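Local coordinates for glucokinase (Streptomyces griseus, PDB 3VGL), which probably catalyses the ATP-dependent phosphorylation of D-glucose to D-glucose 6-phosphate, as a glucokinase of the ROK family, at residues Ala109-Tyr114 with Gly137-Asn142; Asp123-Ile128 with Asp252-Ile257; Ala199-Gly204 with Ala222-Pro227. All blocks are in the same frame, centred on the assembly; numbering follows the deposited sequence.

Overall arrangement
Contacts 1 and 2 adjoin on the same sheet, their centres 8 Å apart, because strand 125-130 pairs with strand 134-140 along one edge and with strand 255-259 along the other. They touch directly: Asn142 ND2 lies 2.8 Å from Asp123 OD2, and Gly141 N lies 2.8 Å from Asp124 OD1. Both border the substrate region without lining it; Gly137 lies about 5 Å from the bound sodium ion and about 8 Å from glucose, and the Ile128 side chain about 9 Å from glucose. Contact 3 stands apart, with its centre 35 Å from that of contact 1 and 33 Å from that of contact 2. Its nearest ligand is the ATP analogue, about 9 Å from the Leu202 side chain.

Contact 1: residues Ala109-Tyr114 with Gly137-Asn142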
ATOM      1  N   ALA A 109     -26.340 -11.971  12.928  1.00 15.75           N
ATOM      2  CA  ALA A 109     -26.988 -11.009  12.025  1.00 16.32           C
ATOM      3  C   ALA A 109     -27.286 -11.638  10.653  1.00 16.68           C
ATOM      4  O   ALA A 109     -28.372 -11.435  10.102  1.00 16.92           O
ATOM      5  CB  ALA A 109     -26.119  -9.746  11.864  1.00 15.81           C
ATOM      6  N   ALA A 110     -26.315 -12.374  10.097  1.00 16.66           N
ATOM      7  CA  ALA A 110     -26.510 -13.070   8.822  1.00 17.27           C
ATOM      8  C   ALA A 110     -27.715 -14.009   8.899  1.00 17.85           C
ATOM      9  O   ALA A 110     -28.592 -14.011   8.011  1.00 18.68           O
ATOM     10  CB  ALA A 110     -25.257 -13.847   8.440  1.00 18.26           C
ATOM     11  N   TRP A 111     -27.746 -14.803   9.964  1.00 17.89           N
ATOM     12  CA  TRP A 111     -28.851 -15.727  10.182  1.00 18.92           C
ATOM     13  C   TRP A 111     -30.195 -14.977  10.302  1.00 19.11           C
ATOM     14  O   TRP A 111     -31.198 -15.384   9.679  1.00 19.80           O
ATOM     15  CB  TRP A 111     -28.563 -16.616  11.399  1.00 18.70           C
ATOM     16  CG  TRP A 111     -29.629 -17.648  11.598  1.00 21.30           C
ATOM     17  CD1 TRP A 111     -30.597 -17.655  12.562  1.00 23.00           C
ATOM     18  CD2 TRP A 111     -29.856 -18.808  10.783  1.00 23.02           C
ATOM     19  NE1 TRP A 111     -31.418 -18.759  12.398  1.00 24.43           N
ATOM     20  CE2 TRP A 111     -30.983 -19.482  11.319  1.00 23.75           C
ATOM     21  CE3 TRP A 111     -29.219 -19.343   9.649  1.00 23.83           C
ATOM     22  CZ2 TRP A 111     -31.481 -20.673  10.762  1.00 25.51           C
ATOM     23  CZ3 TRP A 111     -29.714 -20.521   9.095  1.00 25.75           C
ATOM     24  CH2 TRP A 111     -30.834 -21.175   9.663  1.00 25.02           C
ATOM     25  N   GLY A 112     -30.228 -13.892  11.080  1.00 18.33           N
ATOM     26  CA  GLY A 112     -31.469 -13.096  11.241  1.00 18.92           C
ATOM     27  C   GLY A 112     -31.969 -12.579   9.904  1.00 19.37           C
ATOM     28  O   GLY A 112     -33.154 -12.645   9.606  1.00 19.97           O
ATOM     29  N   GLU A 113     -31.057 -12.068   9.081  1.00 18.16           N
ATOM     30  CA  GLU A 113     -31.439 -11.543   7.764  1.00 18.48           C
ATOM     31  C   GLU A 113     -31.843 -12.644   6.799  1.00 19.65           C
ATOM     32  O   GLU A 113     -32.739 -12.458   5.964  1.00 20.13           O
ATOM     33  CB  GLU A 113     -30.307 -10.693   7.182  1.00 17.40           C
ATOM     34  CG  GLU A 113     -30.157  -9.346   7.915  1.00 18.23           C
ATOM     35  CD  GLU A 113     -31.374  -8.444   7.714  1.00 19.67           C
ATOM     36  OE1 GLU A 113     -31.872  -8.343   6.566  1.00 20.39           O
ATOM     37  OE2 GLU A 113     -31.806  -7.799   8.692  1.00 21.74           O
ATOM     38  N   TYR A 114     -31.189 -13.796   6.912  1.00 19.66           N
ATOM     39  CA  TYR A 114     -31.515 -14.939   6.059  1.00 20.89           C
ATOM     40  C   TYR A 114     -32.942 -15.437   6.360  1.00 22.16           C
ATOM     41  O   TYR A 114     -33.749 -15.691   5.451  1.00 22.25           O
ATOM     42  CB  TYR A 114     -30.482 -16.052   6.247  1.00 21.01           C
ATOM     43  CG  TYR A 114     -30.904 -17.332   5.582  1.00 22.29           C
ATOM     44  CD1 TYR A 114     -30.945 -17.437   4.190  1.00 24.35           C
ATOM     45  CD2 TYR A 114     -31.307 -18.417   6.342  1.00 25.62           C
ATOM     46  CE1 TYR A 114     -31.366 -18.613   3.577  1.00 26.46           C
ATOM     47  CE2 TYR A 114     -31.731 -19.589   5.744  1.00 27.61           C
ATOM     48  CZ  TYR A 114     -31.752 -19.681   4.366  1.00 28.29           C
ATOM     49  OH  TYR A 114     -32.179 -20.851   3.789  1.00 30.68           O
ATOM     50  N   GLY A 137     -20.717 -12.714   8.110  1.00 13.17           N
ATOM     51  CA  GLY A 137     -21.533 -13.908   8.306  1.00 13.83           C
ATOM     52  C   GLY A 137     -21.743 -14.566   6.958  1.00 14.27           C
ATOM     53  O   GLY A 137     -21.938 -13.889   5.947  1.00 15.23           O
ATOM     54  N   ILE A 138     -21.697 -15.889   6.947  1.00 14.95           N
ATOM     55  CA  ILE A 138     -21.723 -16.672   5.707  1.00 15.80           C
ATOM     56  C   ILE A 138     -22.922 -17.614   5.719  1.00 16.74           C
ATOM     57  O   ILE A 138     -23.055 -18.461   6.603  1.00 17.88           O
ATOM     58  CB  ILE A 138     -20.451 -17.539   5.588  1.00 15.26           C
ATOM     59  CG1 ILE A 138     -19.192 -16.684   5.508  1.00 15.94           C
ATOM     60  CG2 ILE A 138     -20.514 -18.458   4.332  1.00 16.71           C
ATOM     61  CD1 ILE A 138     -17.966 -17.466   5.843  1.00 16.79           C
ATOM     62  N   ILE A 139     -23.795 -17.460   4.732  1.00 17.67           N
ATOM     63  CA  ILE A 139     -24.835 -18.464   4.455  1.00 18.76           C
ATOM     64  C   ILE A 139     -24.473 -19.089   3.101  1.00 19.45           C
ATOM     65  O   ILE A 139     -24.427 -18.394   2.076  1.00 19.24           O
ATOM     66  CB  ILE A 139     -26.237 -17.853   4.353  1.00 19.32           C
ATOM     67  CG1 ILE A 139     -26.628 -17.069   5.614  1.00 19.55           C
ATOM     68  CG2 ILE A 139     -27.272 -18.959   4.017  1.00 21.25           C
ATOM     69  CD1 ILE A 139     -26.732 -17.876   6.883  1.00 22.30           C
ATOM     70  N   ILE A 140     -24.182 -20.386   3.119  1.00 20.41           N
ATOM     71  CA  ILE A 140     -23.912 -21.140   1.898  1.00 21.01           C
ATOM     72  C   ILE A 140     -24.784 -22.380   1.918  1.00 22.51           C
ATOM     73  O   ILE A 140     -24.822 -23.104   2.921  1.00 22.57           O
ATOM     74  CB  ILE A 140     -22.420 -21.514   1.760  1.00 21.09           C
ATOM     75  CG1 ILE A 140     -21.593 -20.267   1.402  1.00 19.44           C
ATOM     76  CG2 ILE A 140     -22.228 -22.593   0.684  1.00 22.63           C
ATOM     77  CD1 ILE A 140     -20.097 -20.476   1.462  1.00 21.13           C
ATOM     78  N   GLY A 141     -25.486 -22.619   0.813  1.00 23.84           N
ATOM     79  CA  GLY A 141     -26.419 -23.754   0.744  1.00 25.63           C
ATOM     80  C   GLY A 141     -27.425 -23.735   1.881  1.00 26.21           C
ATOM     81  O   GLY A 141     -27.678 -24.775   2.524  1.00 28.01           O
ATOM     82  N   ASN A 142     -27.993 -22.554   2.138  1.00 25.61           N
ATOM     83  CA  ASN A 142     -29.065 -22.358   3.125  1.00 25.49           C
ATOM     84  C   ASN A 142     -28.671 -22.630   4.586  1.00 25.71           C
ATOM     85  O   ASN A 142     -29.543 -22.833   5.453  1.00 26.51           O
ATOM     86  CB  ASN A 142     -30.318 -23.169   2.715  1.00 26.95           C
ATOM     87  CG  ASN A 142     -30.737 -22.884   1.301  1.00 27.32           C
ATOM     88  OD1 ASN A 142     -30.391 -23.620   0.386  1.00 31.38           O
ATOM     89  ND2 ASN A 142     -31.446 -21.785   1.103  1.00 29.25           N
TER
HETATM   90  O   HOH W   1     -32.985 -23.006   5.495  1.00 30.63           O
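Ala110 and Gly137 make the tight end: Ala110 CB rests 3.7 Å from Gly137 CA, and a side-chain carbon on that glycine would collide with the same methyl. Two residues along the strand, Ile139 faces Tyr114, one turn further along the helix. With its CG2 anti to the backbone N and CG1 beside it (chi1 -56°), Ile139 turns CG2 to the Tyr114 ring while CG1 carries CD1 to the edge of the Trp111 indole, 4.0 Å from CE3. Ile139 CG2 sits over one face of the Tyr114 ring, 4.2 Å from the centroid and 19° off the normal, a CH-pi contact displaced toward the rim. The elements joined are helix 105-116 and strand 134-140 of the actin-like ATPase fold; the helix lies on the sheet face that includes Ile139, and the short axes approach to 7.8 Å. Toward the turn after the strand, the packing gives way to polar, partly exposed groups. There Asn142 ND2 donates to Tyr114 OH at 2.9 Å (155° at the hydrogen), with the hydroxyl near the amide plane. The same nitrogen also bonds Asp123. A water 2.9 Å from Tyr114 OH lies in the ring plane and donates weakly to Asn142 O. With an alanine at Tyr114, Ile139 CG2 would probably face a gap and Asn142 ND2 would be left without its hydroxyl partner. Trp111 turns NE1 to Asp308.

Contact 2: residues Asp123-Ile128 with Asp252-Ile257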
ATOM      1  N   ASP A 123     -30.113 -18.629  -1.351  1.00 26.19           N
ATOM      2  CA  ASP A 123     -29.432 -19.819  -0.823  1.00 26.10           C
ATOM      3  C   ASP A 123     -28.015 -19.519  -0.352  1.00 24.66           C
ATOM      4  O   ASP A 123     -27.492 -20.202   0.531  1.00 24.69           O
ATOM      5  CB  ASP A 123     -29.345 -20.926  -1.873  1.00 27.56           C
ATOM      6  CG  ASP A 123     -30.706 -21.346  -2.397  1.00 30.03           C
ATOM      7  OD1 ASP A 123     -30.794 -21.610  -3.610  1.00 33.97           O
ATOM      8  OD2 ASP A 123     -31.664 -21.419  -1.614  1.00 33.61           O
ATOM      9  N   ASP A 124     -27.400 -18.521  -0.975  1.00 23.75           N
ATOM     10  CA  ASP A 124     -26.003 -18.160  -0.710  1.00 22.67           C
ATOM     11  C   ASP A 124     -25.930 -16.654  -0.560  1.00 20.98           C
ATOM     12  O   ASP A 124     -26.037 -15.922  -1.538  1.00 21.49           O
ATOM     13  CB  ASP A 124     -25.092 -18.666  -1.836  1.00 23.79           C
ATOM     14  CG  ASP A 124     -25.222 -20.165  -2.053  1.00 26.48           C
ATOM     15  OD1 ASP A 124     -24.645 -20.941  -1.263  1.00 27.31           O
ATOM     16  OD2 ASP A 124     -25.938 -20.577  -3.006  1.00 30.68           O
ATOM     17  N   VAL A 125     -25.786 -16.191   0.681  1.00 19.81           N
ATOM     18  CA  VAL A 125     -25.669 -14.752   0.937  1.00 19.67           C
ATOM     19  C   VAL A 125     -24.507 -14.475   1.867  1.00 18.21           C
ATOM     20  O   VAL A 125     -24.133 -15.323   2.673  1.00 18.04           O
ATOM     21  CB  VAL A 125     -26.962 -14.092   1.520  1.00 20.22           C
ATOM     22  CG1 VAL A 125     -28.120 -14.221   0.548  1.00 22.59           C
ATOM     23  CG2 VAL A 125     -27.321 -14.646   2.889  1.00 21.63           C
ATOM     24  N   ILE A 126     -23.958 -13.274   1.747  1.00 16.97           N
ATOM     25  CA  ILE A 126     -22.877 -12.843   2.628  1.00 15.67           C
ATOM     26  C   ILE A 126     -23.286 -11.554   3.325  1.00 15.54           C
ATOM     27  O   ILE A 126     -23.714 -10.609   2.668  1.00 15.74           O
ATOM     28  CB  ILE A 126     -21.571 -12.622   1.812  1.00 15.33           C
ATOM     29  CG1 ILE A 126     -21.079 -13.930   1.153  1.00 17.04           C
ATOM     30  CG2 ILE A 126     -20.464 -12.018   2.687  1.00 16.14           C
ATOM     31  CD1 ILE A 126     -20.655 -15.057   2.142  1.00 18.96           C
ATOM     32  N   CYS A 127     -23.112 -11.530   4.640  1.00 14.73           N
ATOM     33  CA  CYS A 127     -23.393 -10.358   5.466  1.00 16.01           C
ATOM     34  C   CYS A 127     -22.105  -9.716   5.961  1.00 14.64           C
ATOM     35  O   CYS A 127     -21.134 -10.411   6.328  1.00 14.97           O
ATOM     36  CB  CYS A 127     -24.230 -10.768   6.669  1.00 16.62           C
ATOM     37  SG  CYS A 127     -24.643  -9.445   7.822  1.00 19.57           S
ATOM     38  N   ILE A 128     -22.076  -8.380   5.929  1.00 14.36           N
ATOM     39  CA  ILE A 128     -21.061  -7.615   6.659  1.00 14.13           C
ATOM     40  C   ILE A 128     -21.784  -6.682   7.595  1.00 14.16           C
ATOM     41  O   ILE A 128     -22.851  -6.158   7.254  1.00 14.25           O
ATOM     42  CB  ILE A 128     -20.079  -6.803   5.764  1.00 14.78           C
ATOM     43  CG1 ILE A 128     -20.760  -5.639   5.031  1.00 15.78           C
ATOM     44  CG2 ILE A 128     -19.387  -7.725   4.776  1.00 15.68           C
ATOM     45  CD1 ILE A 128     -19.735  -4.620   4.443  1.00 16.64           C
ATOM     46  N   ASP A 252     -18.882 -15.299  -4.399  1.00 16.72           N
ATOM     47  CA  ASP A 252     -19.908 -15.127  -5.465  1.00 16.79           C
ATOM     48  C   ASP A 252     -21.365 -15.385  -5.000  1.00 17.41           C
ATOM     49  O   ASP A 252     -22.053 -16.258  -5.561  1.00 18.76           O
ATOM     50  CB  ASP A 252     -19.554 -16.018  -6.677  1.00 17.44           C
ATOM     51  CG  ASP A 252     -20.461 -15.774  -7.887  1.00 20.38           C
ATOM     52  OD1 ASP A 252     -20.808 -14.602  -8.151  1.00 20.23           O
ATOM     53  OD2 ASP A 252     -20.778 -16.757  -8.601  1.00 20.37           O
ATOM     54  N   PRO A 253     -21.851 -14.644  -3.980  1.00 16.70           N
ATOM     55  CA  PRO A 253     -23.219 -14.870  -3.472  1.00 17.20           C
ATOM     56  C   PRO A 253     -24.249 -14.187  -4.374  1.00 17.75           C
ATOM     57  O   PRO A 253     -23.882 -13.390  -5.236  1.00 17.59           O
ATOM     58  CB  PRO A 253     -23.184 -14.181  -2.114  1.00 16.85           C
ATOM     59  CG  PRO A 253     -22.311 -12.980  -2.390  1.00 15.66           C
ATOM     60  CD  PRO A 253     -21.194 -13.514  -3.278  1.00 15.51           C
ATOM     61  N   SER A 254     -25.534 -14.472  -4.160  1.00 18.85           N
ATOM     62  CA  SER A 254     -26.570 -13.747  -4.882  1.00 19.96           C
ATOM     63  C   SER A 254     -26.772 -12.347  -4.285  1.00 19.23           C
ATOM     64  O   SER A 254     -27.197 -11.424  -4.990  1.00 20.44           O
ATOM     65  CB  SER A 254     -27.882 -14.531  -4.857  1.00 20.44           C
ATOM     66  OG  SER A 254     -28.260 -14.824  -3.527  1.00 21.80           O
ATOM     67  N   ALA A 255     -26.471 -12.204  -2.997  1.00 18.69           N
ATOM     68  CA  ALA A 255     -26.627 -10.923  -2.327  1.00 17.85           C
ATOM     69  C   ALA A 255     -25.611 -10.711  -1.222  1.00 16.70           C
ATOM     70  O   ALA A 255     -25.229 -11.660  -0.511  1.00 16.66           O
ATOM     71  CB  ALA A 255     -28.047 -10.806  -1.751  1.00 18.07           C
ATOM     72  N   PHE A 256     -25.214  -9.448  -1.095  1.00 15.95           N
ATOM     73  CA  PHE A 256     -24.546  -8.909   0.090  1.00 15.14           C
ATOM     74  C   PHE A 256     -25.545  -8.137   0.916  1.00 15.62           C
ATOM     75  O   PHE A 256     -26.365  -7.394   0.366  1.00 17.62           O
ATOM     76  CB  PHE A 256     -23.399  -7.980  -0.309  1.00 14.83           C
ATOM     77  CG  PHE A 256     -22.283  -8.699  -0.986  1.00 13.82           C
ATOM     78  CD1 PHE A 256     -21.444  -9.508  -0.237  1.00 13.99           C
ATOM     79  CD2 PHE A 256     -22.121  -8.643  -2.376  1.00 14.21           C
ATOM     80  CE1 PHE A 256     -20.423 -10.238  -0.851  1.00 14.53           C
ATOM     81  CE2 PHE A 256     -21.059  -9.365  -3.001  1.00 15.41           C
ATOM     82  CZ  PHE A 256     -20.234 -10.159  -2.226  1.00 16.88           C
ATOM     83  N   ILE A 257     -25.479  -8.339   2.228  1.00 15.28           N
ATOM     84  CA  ILE A 257     -26.399  -7.666   3.160  1.00 15.43           C
ATOM     85  C   ILE A 257     -25.539  -6.901   4.140  1.00 15.48           C
ATOM     86  O   ILE A 257     -24.677  -7.488   4.805  1.00 16.07           O
ATOM     87  CB  ILE A 257     -27.321  -8.665   3.877  1.00 16.08           C
ATOM     88  CG1 ILE A 257     -28.077  -9.520   2.850  1.00 19.03           C
ATOM     89  CG2 ILE A 257     -28.291  -7.923   4.795  1.00 16.71           C
ATOM     90  CD1 ILE A 257     -28.819 -10.710   3.442  1.00 23.13           C
TER
HETATM   91  O   HOH W   2     -28.741 -17.475  -3.531  1.00 14.52           O
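In the five-stranded mixed sheet of the actin-like fold, strands 125-130 and 255-259 run parallel as neighbours, with Ile126 bridged to Phe256 and Cys127 to Ile257. The short axes lie 4.7 Å apart at 23°. Hydrogen bonds alternate in the way expected of parallel strands: Ile126 uses both its groups on residues flanking Phe256, its N reaching Ala255 O at 3.1 Å in a nearly straight bond (169° at the hydrogen) and its O accepting from Ile257 N at 2.9 Å. Ile128 N then closes on Ile257 O. Before the regular pairing begins, Ser254 N donates to Asp124 O at 3.0 Å, so the backbones are already joined in the loops that lead in. The hydroxyl of Ser254 bonds His122 and meets a water that accepts from Asp123 N.

Side chains alternate between the two faces. On one, Val125 CG1 lies 4.1 Å from Ala255 CB, and its other methyl meets Ile257 CD1; Cys127 and Ile257 on this face touch Ala110 and Glu113 of helix 105-116. On the other, Ile126 and Phe256 lie side by side and point the same way. Ile126 CB approaches Phe256 CD1 obliquely, at 3.7 Å. With CG1 anti to its carbonyl carbon (chi1 -63°), Ile126 lays that branch across Pro253, CG1 being 3.9 Å from Pro253 CG. That proline carbon sits 3.5 Å above the Phe256 ring plane, toward the rim. Helix 227-251 covers this layer through Leu244, Leu247 and Phe251.

The backbone groups of Ile126 are thus satisfied here, while Val125 and Cys127 bond Ile139 and Gly137 of strand 134-140: backbone bonds set the register, and side chains add van der Waals contact on each face.

Contact 3: residues Ala199-Gly204 with Ala222-Pro227; sequences AAVLLG and ARQGDP
Asp226 meets the first turn of helix 200-204 at Val201 and Leu202 while serving as the N-cap of helix 227-251. It directly follows Gly225, whose positive phi ends helix 215-223 in a Schellman motif, so the chain turns from one helix into the next at the point where the aspartate is presented. Starting at its CB, the side chain passes 4.1 Å from Val201 CB. A chi1 of 179° carries CG away from its own backbone N and across to the neighbouring helix, where CG lies 3.8 Å from Leu202 CB. The carboxylate then divides its work. OD2 accepts from Ala229 N, the capping bond of its own helix. OD1 turns the other way and accepts from Leu202 N at 2.9 Å, with 157° at the hydrogen; the N-H comes from above the carboxylate plane, 59° out of it. One acidic group thereby meets the amino-terminal turns of two helices, and both helix dipoles would probably favour its negative charge. Around this polar centre, Val201 leans against the partly extended side chain of exposed Gln224, and Leu202 continues inward to Ile218 and Ala221 of helix 215-223 and to Val228. A water completes the grip on OD1, donating to it at 2.6 Å while accepting from Val201 N at 3.0 Å.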
ATOM      1  N   ALA A 199     -18.208  21.902   7.370  1.00 34.55           N
ATOM      2  CA  ALA A 199     -18.773  20.997   8.373  1.00 33.32           C
ATOM      3  C   ALA A 199     -19.732  21.690   9.345  1.00 33.88           C
ATOM      4  O   ALA A 199     -20.046  21.138  10.405  1.00 33.61           O
ATOM      5  CB  ALA A 199     -17.650  20.309   9.150  1.00 32.11           C
ATOM      6  N   ALA A 200     -20.197  22.888   8.988  1.00 35.29           N
ATOM      7  CA  ALA A 200     -21.030  23.687   9.894  1.00 36.22           C
ATOM      8  C   ALA A 200     -22.245  22.938  10.452  1.00 35.66           C
ATOM      9  O   ALA A 200     -22.479  22.947  11.670  1.00 35.37           O
ATOM     10  CB  ALA A 200     -21.460  24.992   9.221  1.00 37.92           C
ATOM     11  N   VAL A 201     -23.004  22.295   9.564  1.00 35.03           N
ATOM     12  CA  VAL A 201     -24.165  21.495   9.964  1.00 34.65           C
ATOM     13  C   VAL A 201     -23.755  20.331  10.876  1.00 33.35           C
ATOM     14  O   VAL A 201     -24.359  20.111  11.930  1.00 33.30           O
ATOM     15  CB  VAL A 201     -24.967  20.996   8.729  1.00 34.70           C
ATOM     16  CG1 VAL A 201     -26.006  19.945   9.126  1.00 34.99           C
ATOM     17  CG2 VAL A 201     -25.636  22.167   8.018  1.00 36.61           C
ATOM     18  N   LEU A 202     -22.712  19.599  10.483  1.00 31.96           N
ATOM     19  CA  LEU A 202     -22.236  18.477  11.285  1.00 30.72           C
ATOM     20  C   LEU A 202     -21.849  18.897  12.695  1.00 31.61           C
ATOM     21  O   LEU A 202     -22.295  18.289  13.669  1.00 31.94           O
ATOM     22  CB  LEU A 202     -21.058  17.775  10.586  1.00 28.26           C
ATOM     23  CG  LEU A 202     -20.288  16.669  11.317  1.00 26.61           C
ATOM     24  CD1 LEU A 202     -21.215  15.540  11.679  1.00 24.49           C
ATOM     25  CD2 LEU A 202     -19.150  16.173  10.441  1.00 25.13           C
ATOM     26  N   LEU A 203     -21.023  19.933  12.802  1.00 32.93           N
ATOM     27  CA  LEU A 203     -20.572  20.425  14.104  1.00 33.61           C
ATOM     28  C   LEU A 203     -21.732  20.963  14.948  1.00 34.73           C
ATOM     29  O   LEU A 203     -21.760  20.761  16.164  1.00 34.70           O
ATOM     30  CB  LEU A 203     -19.464  21.475  13.940  1.00 34.38           C
ATOM     31  CG  LEU A 203     -18.181  20.986  13.247  1.00 33.55           C
ATOM     32  CD1 LEU A 203     -17.422  22.157  12.636  1.00 35.23           C
ATOM     33  CD2 LEU A 203     -17.286  20.197  14.198  1.00 33.15           C
ATOM     34  N   GLY A 204     -22.698  21.603  14.291  1.00 35.84           N
ATOM     35  CA  GLY A 204     -23.903  22.113  14.960  1.00 37.54           C
ATOM     36  C   GLY A 204     -24.783  21.043  15.594  1.00 37.01           C
ATOM     37  O   GLY A 204     -25.535  21.329  16.520  1.00 37.75           O
ATOM     38  N   ALA A 222     -25.200  14.330   6.742  1.00 28.57           N
ATOM     39  CA  ALA A 222     -25.172  13.922   5.334  1.00 29.27           C
ATOM     40  C   ALA A 222     -26.553  14.008   4.667  1.00 31.09           C
ATOM     41  O   ALA A 222     -26.657  14.427   3.513  1.00 31.85           O
ATOM     42  CB  ALA A 222     -24.549  12.508   5.171  1.00 27.23           C
ATOM     43  N   ARG A 223     -27.608  13.632   5.391  1.00 32.25           N
ATOM     44  CA  ARG A 223     -28.974  13.761   4.864  1.00 34.23           C
ATOM     45  C   ARG A 223     -29.277  15.206   4.517  1.00 36.14           C
ATOM     46  O   ARG A 223     -29.992  15.482   3.550  1.00 37.55           O
ATOM     47  CB  ARG A 223     -30.018  13.295   5.873  1.00 35.00           C
ATOM     48  CG  ARG A 223     -30.126  11.822   5.985  1.00 33.52           C
ATOM     49  CD  ARG A 223     -31.343  11.368   6.778  1.00 33.39           C
ATOM     50  NE  ARG A 223     -31.105   9.971   7.126  1.00 29.14           N
ATOM     51  CZ  ARG A 223     -31.259   8.952   6.284  1.00 29.41           C
ATOM     52  NH1 ARG A 223     -31.691   9.156   5.043  1.00 29.42           N
ATOM     53  NH2 ARG A 223     -30.951   7.716   6.688  1.00 29.10           N
ATOM     54  N   GLN A 224     -28.747  16.121   5.328  1.00 36.68           N
ATOM     55  CA  GLN A 224     -28.968  17.556   5.130  1.00 38.30           C
ATOM     56  C   GLN A 224     -27.973  18.160   4.137  1.00 38.29           C
ATOM     57  O   GLN A 224     -28.009  19.361   3.861  1.00 39.76           O
ATOM     58  CB  GLN A 224     -28.901  18.295   6.471  1.00 38.59           C
ATOM     59  CG  GLN A 224     -30.067  17.993   7.409  1.00 40.81           C
ATOM     60  CD  GLN A 224     -29.932  18.661   8.773  1.00 43.66           C
ATOM     61  OE1 GLN A 224     -30.274  18.071   9.800  1.00 45.03           O
ATOM     62  NE2 GLN A 224     -29.428  19.890   8.789  1.00 45.19           N
ATOM     63  N   GLY A 225     -27.080  17.323   3.613  1.00 36.87           N
ATOM     64  CA  GLY A 225     -26.161  17.717   2.544  1.00 36.37           C
ATOM     65  C   GLY A 225     -24.855  18.338   3.005  1.00 35.69           C
ATOM     66  O   GLY A 225     -24.164  18.974   2.208  1.00 36.05           O
ATOM     67  N   ASP A 226     -24.518  18.151   4.285  1.00 34.18           N
ATOM     68  CA  ASP A 226     -23.251  18.630   4.839  1.00 32.92           C
ATOM     69  C   ASP A 226     -22.123  17.994   4.027  1.00 31.58           C
ATOM     70  O   ASP A 226     -22.022  16.761   3.981  1.00 30.07           O
ATOM     71  CB  ASP A 226     -23.149  18.246   6.325  1.00 32.22           C
ATOM     72  CG  ASP A 226     -21.848  18.697   6.970  1.00 32.71           C
ATOM     73  OD1 ASP A 226     -21.851  19.719   7.679  1.00 33.35           O
ATOM     74  OD2 ASP A 226     -20.814  18.025   6.789  1.00 29.87           O
ATOM     75  N   PRO A 227     -21.295  18.820   3.348  1.00 31.23           N
ATOM     76  CA  PRO A 227     -20.285  18.281   2.423  1.00 29.77           C
ATOM     77  C   PRO A 227     -19.265  17.362   3.086  1.00 27.82           C
ATOM     78  O   PRO A 227     -18.881  16.344   2.492  1.00 26.94           O
ATOM     79  CB  PRO A 227     -19.587  19.531   1.880  1.00 31.05           C
ATOM     80  CG  PRO A 227     -20.541  20.636   2.102  1.00 32.03           C
ATOM     81  CD  PRO A 227     -21.328  20.297   3.325  1.00 32.53           C
TER
HETATM   82  O   HOH W   3     -22.361  21.996   6.617  1.00 17.67           O